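Local structure of pesticidal crystal protein Cry2Aa (Bacillus thuringiensis serovar kurstaki, 1I5P) at residues R375-S380 and G413-F418; Q394-Q399 and C406-A411; L547-I552 and S588-G593; S555-T560 and S569-T574. The protein binds to midgut epithelial cells of dipteran and lepidopteran larvae and promotes their colloid-osmotic lysis, acting as an insecticidal toxin. All blocks are in the same frame, centred on the assembly; numbering follows the deposited sequence.

Contact 1. Residues R375-S380 and G413-F418; sequences RSWLDS and GNSNYF
S376 and N416 form an antiparallel hydrogen-bonded pair, the backbone N of N416 giving to S376 O (2.6 Å) and S376 N giving to N416 O (3.1 Å). Beyond W377 the chains part as strand 373-377 ends, and the carboxylate of D379 takes over: its OD2 receives the backbone N of N414 at 2.7 Å, from above the carboxylate plane. A water accepts from L378 N and N416 ND2 and lies within 2.9 Å of D379 OD1 and N414 O, where the chains diverge. These two strands lie at one side of a four-stranded antiparallel sheet in the beta-prism middle domain, with 415-416 outermost. R375 extends with CG anti to the backbone N (chi1 -171°) and then bends at chi3, which lays its guanidinium over the Y417 ring, planes 22° apart. From that stack NH1 reaches S415 OG in the guanidinium plane (2.7 Å); NH1 also forms a salt bridge with D45. S415 serves two partners at once, its hydroxyl meeting R375 while its CB lies over the five-membered ring of W377, 3.7 Å from the centroid, a CH-pi contact. On the other face of the sheet, N416 ND2 gives to S376 OG (3.1 Å), which also bonds S466 OG.

Contact 2. Residues Q394-Q399 and C406-A411; sequences QTESFQ and CGAFSA
Q394 meets F409 through its backbone: Q394 O lies 3.4 Å from F409 CB, and a water joins the same oxygen to S410 O. Its amide NE2 turns to E396 OE2 within the same segment, and OE1 is bonded to L335 N. At T395 the carbonyl O accepts F409 N (3.0 Å), while CG2 rests against S410 O; the hydroxyl is directed to D379 O, so a threonine can serve both sides. E396 has positive phi and, with S397, forms a G1 beta bulge opposite W377. Its carbonyl O takes A408 N from well above the carbonyl plane, and its CB packs on A408 CB, 4.0 Å away. S397 pairs with G407 at a CA-CA distance of only 3.9 Å; G407, with no side chain, allows the strands to come this close, and its backbone angles also suit a glycine. With chi1 174°, S397 OG stands anti to its own N and gives its proton to C406 O (3.0 Å) from above the carbonyl plane; a water links OG to F409 O. F398 closes the ladder as a hydrogen-bonded pair with C406. Its N meets C406 O almost head-on (2.6 Å), and C406 N returns a bond to F398 O (2.9 Å). C406 is disulfide-bonded to C362, so this edge strand of the hairpin is tied covalently to strand 360-363 as well. C406 O carries two donors, one straight from the backbone and one from the serine, which probably polarises the carbonyl and would help keep the S397 hydroxyl on this side.

Contact 3. Residues L547-I552 and S588-G593; sequences LRVSSI and SDINIG
The guanidinium of R548 and the carboxylate of D589 lie almost in one plane, 6° apart, and meet edge to edge. R548 approaches side-on: NE gives to OD1 (2.9 Å, N-H...O angle 173°) and NH2 to OD2 (3.2 Å), each oxygen using its syn lone pair. The two side chains run alongside each other from a non-hydrogen-bonded pair. R548 starts with CG anti to the backbone N (chi1 174°), and its later bend at chi3 turns NE back to the acid. F587 makes a cation-pi contact with the same guanidinium.

On either side of this pair the backbone closes antiparallel bonds. L547 and I590 exchange two, I590 N to L547 O being nearly straight at 2.8 Å, and V549 and S588 exchange two more. The side chains of L547, V549 and I590 share the opposite face of the sheet from the salt bridge. There V549 CG2 meets I590 CG1 at about a right angle (3.9 Å), and L547 CG packs on I592 CG1 (3.6 Å). I592 belongs to a classic beta bulge with G593, opposite L545. Branched aliphatic residues suit this face, which turns inward on I557, V559 and V568 of the other sheet in the C-terminal jelly-roll sandwich.

Further partners surround the ion pair: R548 NH2 also gives to S260 O, while D589 OD2 forms a salt bridge with K263 NZ and a hydrogen bond with Y264 OH. With two positively charged groups beside it, D589 would be expected to remain ionised. The two-bond grip fixes the rotation of both flat groups, and the outer bonds tie the pair to the chain that follows helix 238-259.

Contact 4. Residues S555-T560 and S569-T574; sequences STIRVT and SNVNTT
I557 and V571 cross at about a right angle, the tip CD1 of the isoleucine touching V571 CG2 at 3.8 Å. V571 stands with CG1 anti to its backbone N (chi1 174°), which turns CG2 to the side where it meets I557, while CG1 lies near S555 OG. A second meeting runs between S555 and V571 themselves: S555 OG approaches V571 CB to 3.5 Å and lies 3.0 Å from V571 O, but that hydroxyl also has S551 OG as a partner. The small serine thus puts a polar group close to a backbone carbonyl.

Between the main chains the firmer link is V571 N to S555 O (2.9 Å); the return bond from S555 N to V571 O is weak and bent. T556 CG2 only brushes S569 OG, and its OG1 goes to N612 OD1. N570, with positive phi, marks the corner where the chain leaves this strand. Beyond it N572 OD1 accepts T574 N at 2.9 Å, an Asx turn that an asparagine side chain is well shaped to make.

Strand 555-561 is hydrogen-bonded to strand 564-571 along one edge and to strand 602-610 along the other, while V571 packs on V549 of strand 541-550, bringing the two sheets of the C-terminal sandwich together; F617 of strand 617-626 covers S555 and I557.

Overall arrangement
From the N terminus, the helical domain comes first and the beta-prism domain follows. There contact 1 closes a loop from 375-380 to 413-418, and contact 2, a short hairpin, is nested inside it; both belong to one four-stranded sheet, in which the neighbouring strands 373-377 and 397-400 join them, R375 O bonding Q399 N. Further on, in the C-terminal jelly-roll domain, contact 3 closes the loop from 547-552 to 588-593 and contact 4 nests within it, the two meeting where S551 N bonds T573 OG1. The pairs follow in series without crossing. They lie on opposite sides of the chain's centre, with centres about 39 to 47 Å apart, and each pair joins strands within its own domain.

Contact 1. Residues R375-S380 and G413-F418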
# COMPACT_ATOMS: atom_id res chain seq x y z
N ARG A 375 -14.85 -4.78 2.80
CA ARG A 375 -14.64 -5.80 3.81
C ARG A 375 -14.87 -7.21 3.28
O ARG A 375 -15.79 -7.44 2.49
CB ARG A 375 -15.57 -5.52 4.99
CG ARG A 375 -15.35 -6.35 6.23
CD ARG A 375 -16.35 -5.97 7.32
NE ARG A 375 -16.16 -4.61 7.84
CZ ARG A 375 -15.41 -4.32 8.91
NH1 ARG A 375 -14.77 -5.29 9.55
NH2 ARG A 375 -15.32 -3.07 9.35
N SER A 376 -14.02 -8.15 3.69
CA SER A 376 -14.15 -9.54 3.25
C SER A 376 -14.02 -10.55 4.40
O SER A 376 -13.42 -10.26 5.42
CB SER A 376 -13.09 -9.86 2.20
OG SER A 376 -11.79 -9.81 2.77
N TRP A 377 -14.62 -11.73 4.20
CA TRP A 377 -14.56 -12.84 5.16
C TRP A 377 -14.01 -14.00 4.32
O TRP A 377 -14.65 -14.43 3.36
CB TRP A 377 -15.96 -13.19 5.68
CG TRP A 377 -16.53 -12.16 6.60
CD1 TRP A 377 -16.49 -12.16 7.96
CD2 TRP A 377 -17.21 -10.96 6.22
NE1 TRP A 377 -17.12 -11.05 8.46
CE2 TRP A 377 -17.56 -10.29 7.41
CE3 TRP A 377 -17.56 -10.39 4.99
CZ2 TRP A 377 -18.25 -9.07 7.41
CZ3 TRP A 377 -18.24 -9.18 4.98
CH2 TRP A 377 -18.58 -8.53 6.19
N LEU A 378 -12.84 -14.50 4.69
CA LEU A 378 -12.21 -15.56 3.92
C LEU A 378 -11.84 -16.81 4.71
O LEU A 378 -11.29 -17.77 4.15
CB LEU A 378 -10.94 -15.00 3.27
CG LEU A 378 -11.12 -13.66 2.54
CD1 LEU A 378 -9.75 -13.02 2.31
CD2 LEU A 378 -11.85 -13.90 1.23
N ASP A 379 -12.15 -16.80 6.00
CA ASP A 379 -11.83 -17.93 6.87
C ASP A 379 -12.61 -19.20 6.55
O ASP A 379 -13.70 -19.15 5.98
CB ASP A 379 -12.09 -17.55 8.34
CG ASP A 379 -11.12 -16.50 8.86
OD1 ASP A 379 -10.19 -16.10 8.12
OD2 ASP A 379 -11.29 -16.07 10.02
N SER A 380 -12.03 -20.33 6.93
CA SER A 380 -12.65 -21.63 6.77
C SER A 380 -12.66 -22.23 8.17
O SER A 380 -11.99 -21.71 9.06
CB SER A 380 -11.83 -22.53 5.85
OG SER A 380 -10.63 -22.93 6.49
N GLY A 413 -16.02 -15.53 11.32
CA GLY A 413 -14.57 -15.56 11.46
C GLY A 413 -14.02 -14.16 11.31
O GLY A 413 -14.78 -13.19 11.35
N ASN A 414 -12.71 -14.02 11.13
CA ASN A 414 -12.12 -12.69 10.98
C ASN A 414 -12.54 -12.04 9.67
O ASN A 414 -12.58 -12.69 8.63
CB ASN A 414 -10.59 -12.76 10.97
CG ASN A 414 -10.00 -13.24 12.27
OD1 ASN A 414 -10.47 -12.88 13.35
ND2 ASN A 414 -8.95 -14.04 12.18
N SER A 415 -12.86 -10.75 9.73
CA SER A 415 -13.21 -10.02 8.53
C SER A 415 -11.97 -9.17 8.23
O SER A 415 -11.26 -8.76 9.15
CB SER A 415 -14.43 -9.11 8.74
OG SER A 415 -14.06 -7.89 9.37
N ASN A 416 -11.72 -8.94 6.95
CA ASN A 416 -10.56 -8.16 6.54
C ASN A 416 -10.99 -6.78 6.10
O ASN A 416 -11.82 -6.63 5.20
CB ASN A 416 -9.83 -8.90 5.43
CG ASN A 416 -9.59 -10.36 5.79
OD1 ASN A 416 -8.78 -10.66 6.67
ND2 ASN A 416 -10.30 -11.27 5.12
N TYR A 417 -10.42 -5.77 6.73
CA TYR A 417 -10.76 -4.39 6.43
C TYR A 417 -9.76 -3.45 7.09
O TYR A 417 -9.24 -3.75 8.16
CB TYR A 417 -12.16 -4.09 6.99
CG TYR A 417 -12.51 -2.63 7.06
CD1 TYR A 417 -12.95 -1.95 5.92
CD2 TYR A 417 -12.37 -1.91 8.25
CE1 TYR A 417 -13.23 -0.59 5.96
CE2 TYR A 417 -12.65 -0.54 8.30
CZ TYR A 417 -13.08 0.11 7.15
OH TYR A 417 -13.31 1.46 7.18
N PHE A 418 -9.47 -2.33 6.44
CA PHE A 418 -8.55 -1.33 6.98
C PHE A 418 -9.13 0.05 6.66
O PHE A 418 -9.57 0.28 5.54
CB PHE A 418 -7.16 -1.47 6.36
CG PHE A 418 -6.58 -2.86 6.47
CD1 PHE A 418 -6.82 -3.80 5.47
CD2 PHE A 418 -5.81 -3.22 7.57
CE1 PHE A 418 -6.29 -5.10 5.56
CE2 PHE A 418 -5.28 -4.51 7.68
CZ PHE A 418 -5.52 -5.45 6.67
O HOH W 1 -10.98 -13.70 6.61
O HOH W 2 -13.77 -15.04 7.67
O HOH W 3 -8.49 -14.58 9.35

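Contact 2. Residues Q394-Q399 and C406-A411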
# COMPACT_ATOMS: atom_id res chain seq x y z
N GLN A 394 -16.75 -22.73 4.44
CA GLN A 394 -15.93 -21.70 3.83
C GLN A 394 -16.80 -20.45 3.93
O GLN A 394 -17.98 -20.54 4.28
CB GLN A 394 -15.64 -22.05 2.36
CG GLN A 394 -14.29 -22.74 2.15
CD GLN A 394 -14.02 -23.06 0.70
OE1 GLN A 394 -14.41 -24.11 0.20
NE2 GLN A 394 -13.35 -22.15 0.00
N THR A 395 -16.22 -19.29 3.66
CA THR A 395 -16.97 -18.03 3.71
C THR A 395 -16.92 -17.40 2.32
O THR A 395 -17.88 -17.49 1.56
CB THR A 395 -16.37 -17.05 4.75
OG1 THR A 395 -14.94 -17.10 4.70
CG2 THR A 395 -16.84 -17.42 6.16
N GLU A 396 -15.79 -16.79 2.00
CA GLU A 396 -15.60 -16.17 0.70
C GLU A 396 -16.72 -15.16 0.46
O GLU A 396 -17.43 -15.25 -0.55
CB GLU A 396 -15.61 -17.23 -0.41
CG GLU A 396 -14.86 -18.53 -0.08
CD GLU A 396 -13.37 -18.34 0.15
OE1 GLU A 396 -12.82 -17.28 -0.23
OE2 GLU A 396 -12.73 -19.26 0.69
N SER A 397 -16.87 -14.22 1.38
CA SER A 397 -17.92 -13.21 1.30
C SER A 397 -17.34 -11.80 1.26
O SER A 397 -16.22 -11.56 1.71
CB SER A 397 -18.87 -13.36 2.49
OG SER A 397 -19.82 -12.31 2.52
N PHE A 398 -18.11 -10.87 0.71
CA PHE A 398 -17.65 -9.49 0.60
C PHE A 398 -18.79 -8.52 0.87
O PHE A 398 -19.96 -8.81 0.62
CB PHE A 398 -17.06 -9.24 -0.79
CG PHE A 398 -15.95 -10.20 -1.16
CD1 PHE A 398 -16.25 -11.47 -1.64
CD2 PHE A 398 -14.61 -9.84 -1.00
CE1 PHE A 398 -15.23 -12.37 -1.96
CE2 PHE A 398 -13.59 -10.74 -1.31
CZ PHE A 398 -13.90 -12.01 -1.78
N GLN A 399 -18.43 -7.35 1.39
CA GLN A 399 -19.41 -6.33 1.71
C GLN A 399 -18.94 -4.98 1.18
O GLN A 399 -17.75 -4.67 1.23
CB GLN A 399 -19.61 -6.28 3.23
CG GLN A 399 -20.64 -5.31 3.73
CD GLN A 399 -20.92 -5.52 5.21
OE1 GLN A 399 -21.45 -6.55 5.60
NE2 GLN A 399 -20.54 -4.54 6.03
N CYS A 406 -22.39 -10.13 -0.14
CA CYS A 406 -22.61 -11.29 -0.96
C CYS A 406 -21.36 -12.18 -0.96
O CYS A 406 -20.31 -11.82 -0.40
CB CYS A 406 -23.06 -10.86 -2.37
SG CYS A 406 -21.86 -9.95 -3.41
N GLY A 407 -21.49 -13.37 -1.52
CA GLY A 407 -20.37 -14.30 -1.53
C GLY A 407 -20.86 -15.73 -1.56
O GLY A 407 -22.05 -15.98 -1.78
N ALA A 408 -19.96 -16.68 -1.32
CA ALA A 408 -20.34 -18.08 -1.35
C ALA A 408 -21.20 -18.47 -0.16
O ALA A 408 -22.26 -19.07 -0.32
CB ALA A 408 -19.09 -18.96 -1.40
N PHE A 409 -20.75 -18.13 1.05
CA PHE A 409 -21.50 -18.49 2.24
C PHE A 409 -21.53 -17.40 3.30
O PHE A 409 -20.78 -16.43 3.23
CB PHE A 409 -20.93 -19.76 2.86
CG PHE A 409 -20.87 -20.92 1.91
CD1 PHE A 409 -19.69 -21.22 1.22
CD2 PHE A 409 -22.00 -21.70 1.67
CE1 PHE A 409 -19.64 -22.27 0.31
CE2 PHE A 409 -21.96 -22.75 0.76
CZ PHE A 409 -20.78 -23.04 0.08
N SER A 410 -22.39 -17.58 4.29
CA SER A 410 -22.56 -16.64 5.38
C SER A 410 -21.23 -16.19 5.98
O SER A 410 -20.28 -16.96 6.07
CB SER A 410 -23.42 -17.26 6.47
OG SER A 410 -24.71 -17.58 5.96
N ALA A 411 -21.19 -14.92 6.38
CA ALA A 411 -19.99 -14.34 6.97
C ALA A 411 -19.77 -14.80 8.40
O ALA A 411 -20.72 -14.95 9.18
CB ALA A 411 -20.07 -12.83 6.93
O HOH W 4 -19.87 -19.84 6.31
O HOH W 5 -21.99 -13.88 1.95

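Contact 3. Residues L547-I552 and S588-G593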
# COMPACT_ATOMS: atom_id res chain seq x y z
N LEU A 547 8.88 11.48 -13.56
CA LEU A 547 8.72 10.04 -13.63
C LEU A 547 9.77 9.43 -12.74
O LEU A 547 10.96 9.66 -12.92
CB LEU A 547 8.89 9.53 -15.07
CG LEU A 547 7.84 9.96 -16.09
CD1 LEU A 547 8.06 9.21 -17.39
CD2 LEU A 547 6.44 9.68 -15.56
N ARG A 548 9.31 8.68 -11.74
CA ARG A 548 10.22 8.00 -10.84
C ARG A 548 10.51 6.68 -11.53
O ARG A 548 9.61 5.88 -11.77
CB ARG A 548 9.58 7.75 -9.46
CG ARG A 548 10.45 6.91 -8.53
CD ARG A 548 10.07 7.07 -7.06
NE ARG A 548 10.42 8.40 -6.55
CZ ARG A 548 10.33 8.76 -5.27
NH1 ARG A 548 9.90 7.89 -4.36
NH2 ARG A 548 10.67 9.98 -4.90
N VAL A 549 11.78 6.46 -11.88
CA VAL A 549 12.15 5.25 -12.58
C VAL A 549 13.49 4.70 -12.14
O VAL A 549 14.28 5.38 -11.48
CB VAL A 549 12.25 5.50 -14.11
CG1 VAL A 549 11.08 6.35 -14.58
CG2 VAL A 549 13.57 6.19 -14.44
N SER A 550 13.73 3.45 -12.52
CA SER A 550 14.99 2.79 -12.22
C SER A 550 15.46 2.17 -13.52
O SER A 550 14.69 1.50 -14.22
CB SER A 550 14.80 1.69 -11.17
OG SER A 550 16.03 1.03 -10.91
N SER A 551 16.72 2.40 -13.86
CA SER A 551 17.27 1.87 -15.10
C SER A 551 18.74 1.50 -14.90
O SER A 551 19.62 2.35 -15.00
CB SER A 551 17.13 2.91 -16.22
OG SER A 551 17.58 2.40 -17.46
N ILE A 552 18.99 0.23 -14.60
CA ILE A 552 20.36 -0.23 -14.40
C ILE A 552 20.90 -0.51 -15.79
O ILE A 552 21.11 -1.66 -16.18
CB ILE A 552 20.41 -1.49 -13.54
CG1 ILE A 552 19.46 -1.35 -12.35
CG2 ILE A 552 21.84 -1.73 -13.06
CD1 ILE A 552 19.72 -0.12 -11.49
N SER A 588 15.22 7.26 -9.50
CA SER A 588 15.66 8.62 -9.75
C SER A 588 14.43 9.29 -10.32
O SER A 588 13.67 8.67 -11.06
CB SER A 588 16.79 8.65 -10.78
OG SER A 588 17.24 9.98 -10.95
N ASP A 589 14.21 10.55 -9.95
CA ASP A 589 13.05 11.28 -10.46
C ASP A 589 13.46 12.07 -11.69
O ASP A 589 14.28 12.97 -11.61
CB ASP A 589 12.50 12.21 -9.38
CG ASP A 589 11.93 11.45 -8.20
OD1 ASP A 589 11.58 10.27 -8.38
OD2 ASP A 589 11.83 12.04 -7.10
N ILE A 590 12.89 11.70 -12.83
CA ILE A 590 13.20 12.37 -14.08
C ILE A 590 12.20 13.47 -14.38
O ILE A 590 10.99 13.23 -14.46
CB ILE A 590 13.15 11.39 -15.27
CG1 ILE A 590 13.84 10.07 -14.91
CG2 ILE A 590 13.80 12.05 -16.48
CD1 ILE A 590 15.32 10.20 -14.57
N ASN A 591 12.70 14.69 -14.52
CA ASN A 591 11.85 15.84 -14.83
C ASN A 591 11.57 15.79 -16.33
O ASN A 591 12.45 16.07 -17.15
CB ASN A 591 12.56 17.14 -14.44
CG ASN A 591 11.66 18.37 -14.56
OD1 ASN A 591 11.98 19.44 -14.03
ND2 ASN A 591 10.55 18.22 -15.26
N ILE A 592 10.35 15.40 -16.69
CA ILE A 592 9.97 15.30 -18.09
C ILE A 592 9.64 16.67 -18.68
O ILE A 592 10.03 16.97 -19.81
CB ILE A 592 8.74 14.39 -18.26
CG1 ILE A 592 9.01 13.01 -17.65
CG2 ILE A 592 8.40 14.26 -19.74
CD1 ILE A 592 10.25 12.32 -18.21
N GLY A 593 8.93 17.49 -17.92
CA GLY A 593 8.58 18.80 -18.41
C GLY A 593 7.22 19.26 -17.95
O GLY A 593 6.51 18.55 -17.23

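Contact 4. Residues S555-T560 and S569-T574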
# COMPACT_ATOMS: atom_id res chain seq x y z
N SER A 555 18.48 3.75 -21.16
CA SER A 555 17.13 3.66 -21.69
C SER A 555 16.71 5.03 -22.18
O SER A 555 17.31 6.05 -21.82
CB SER A 555 16.18 3.15 -20.60
OG SER A 555 16.28 3.94 -19.42
N THR A 556 15.67 5.07 -23.01
CA THR A 556 15.17 6.33 -23.54
C THR A 556 13.68 6.44 -23.26
O THR A 556 12.92 5.51 -23.56
CB THR A 556 15.41 6.43 -25.06
OG1 THR A 556 16.82 6.32 -25.32
CG2 THR A 556 14.91 7.78 -25.59
N ILE A 557 13.27 7.56 -22.70
CA ILE A 557 11.87 7.78 -22.38
C ILE A 557 11.23 8.79 -23.33
O ILE A 557 11.76 9.88 -23.54
CB ILE A 557 11.70 8.29 -20.94
CG1 ILE A 557 12.37 7.34 -19.95
CG2 ILE A 557 10.22 8.39 -20.60
CD1 ILE A 557 12.35 7.84 -18.52
N ARG A 558 10.10 8.41 -23.90
CA ARG A 558 9.36 9.29 -24.81
C ARG A 558 7.95 9.46 -24.26
O ARG A 558 7.15 8.52 -24.25
CB ARG A 558 9.31 8.70 -26.22
CG ARG A 558 10.63 8.81 -26.98
CD ARG A 558 10.53 8.19 -28.37
NE ARG A 558 11.71 8.47 -29.19
CZ ARG A 558 12.91 7.92 -29.00
NH1 ARG A 558 13.10 7.05 -28.01
NH2 ARG A 558 13.91 8.25 -29.80
N VAL A 559 7.66 10.66 -23.79
CA VAL A 559 6.36 10.96 -23.22
C VAL A 559 5.54 11.81 -24.18
O VAL A 559 6.00 12.84 -24.66
CB VAL A 559 6.50 11.71 -21.88
CG1 VAL A 559 5.13 12.01 -21.30
CG2 VAL A 559 7.32 10.88 -20.90
N THR A 560 4.32 11.37 -24.45
CA THR A 560 3.44 12.10 -25.34
C THR A 560 2.18 12.49 -24.58
O THR A 560 1.45 11.63 -24.07
CB THR A 560 3.06 11.25 -26.57
OG1 THR A 560 4.26 10.81 -27.22
CG2 THR A 560 2.24 12.08 -27.55
N SER A 569 16.82 11.10 -23.07
CA SER A 569 17.79 10.07 -23.44
C SER A 569 18.83 9.80 -22.37
O SER A 569 19.03 10.60 -21.46
CB SER A 569 18.50 10.48 -24.73
OG SER A 569 17.58 10.74 -25.76
N ASN A 570 19.49 8.66 -22.49
CA ASN A 570 20.53 8.27 -21.56
C ASN A 570 20.03 8.20 -20.13
O ASN A 570 20.72 8.62 -19.19
CB ASN A 570 21.71 9.24 -21.66
CG ASN A 570 22.27 9.33 -23.06
OD1 ASN A 570 22.56 8.31 -23.69
ND2 ASN A 570 22.41 10.55 -23.57
N VAL A 571 18.82 7.69 -19.95
CA VAL A 571 18.26 7.55 -18.62
C VAL A 571 18.97 6.36 -18.01
O VAL A 571 18.85 5.24 -18.50
CB VAL A 571 16.74 7.30 -18.66
CG1 VAL A 571 16.22 7.02 -17.25
CG2 VAL A 571 16.03 8.51 -19.25
N ASN A 572 19.73 6.60 -16.94
CA ASN A 572 20.46 5.52 -16.29
C ASN A 572 20.58 5.85 -14.81
O ASN A 572 21.16 6.87 -14.44
CB ASN A 572 21.86 5.40 -16.89
CG ASN A 572 22.51 4.07 -16.56
OD1 ASN A 572 22.45 3.60 -15.43
ND2 ASN A 572 23.15 3.47 -17.56
N THR A 573 20.03 4.98 -13.97
CA THR A 573 20.07 5.21 -12.53
C THR A 573 21.04 4.27 -11.82
O THR A 573 20.92 4.04 -10.61
CB THR A 573 18.67 5.02 -11.91
OG1 THR A 573 18.28 3.65 -12.04
CG2 THR A 573 17.65 5.90 -12.64
N THR A 574 21.99 3.73 -12.56
CA THR A 574 22.99 2.82 -12.00
C THR A 574 23.70 3.48 -10.82
O THR A 574 23.75 2.92 -9.73
CB THR A 574 24.04 2.42 -13.04
OG1 THR A 574 23.41 1.73 -14.12
CG2 THR A 574 25.08 1.52 -12.41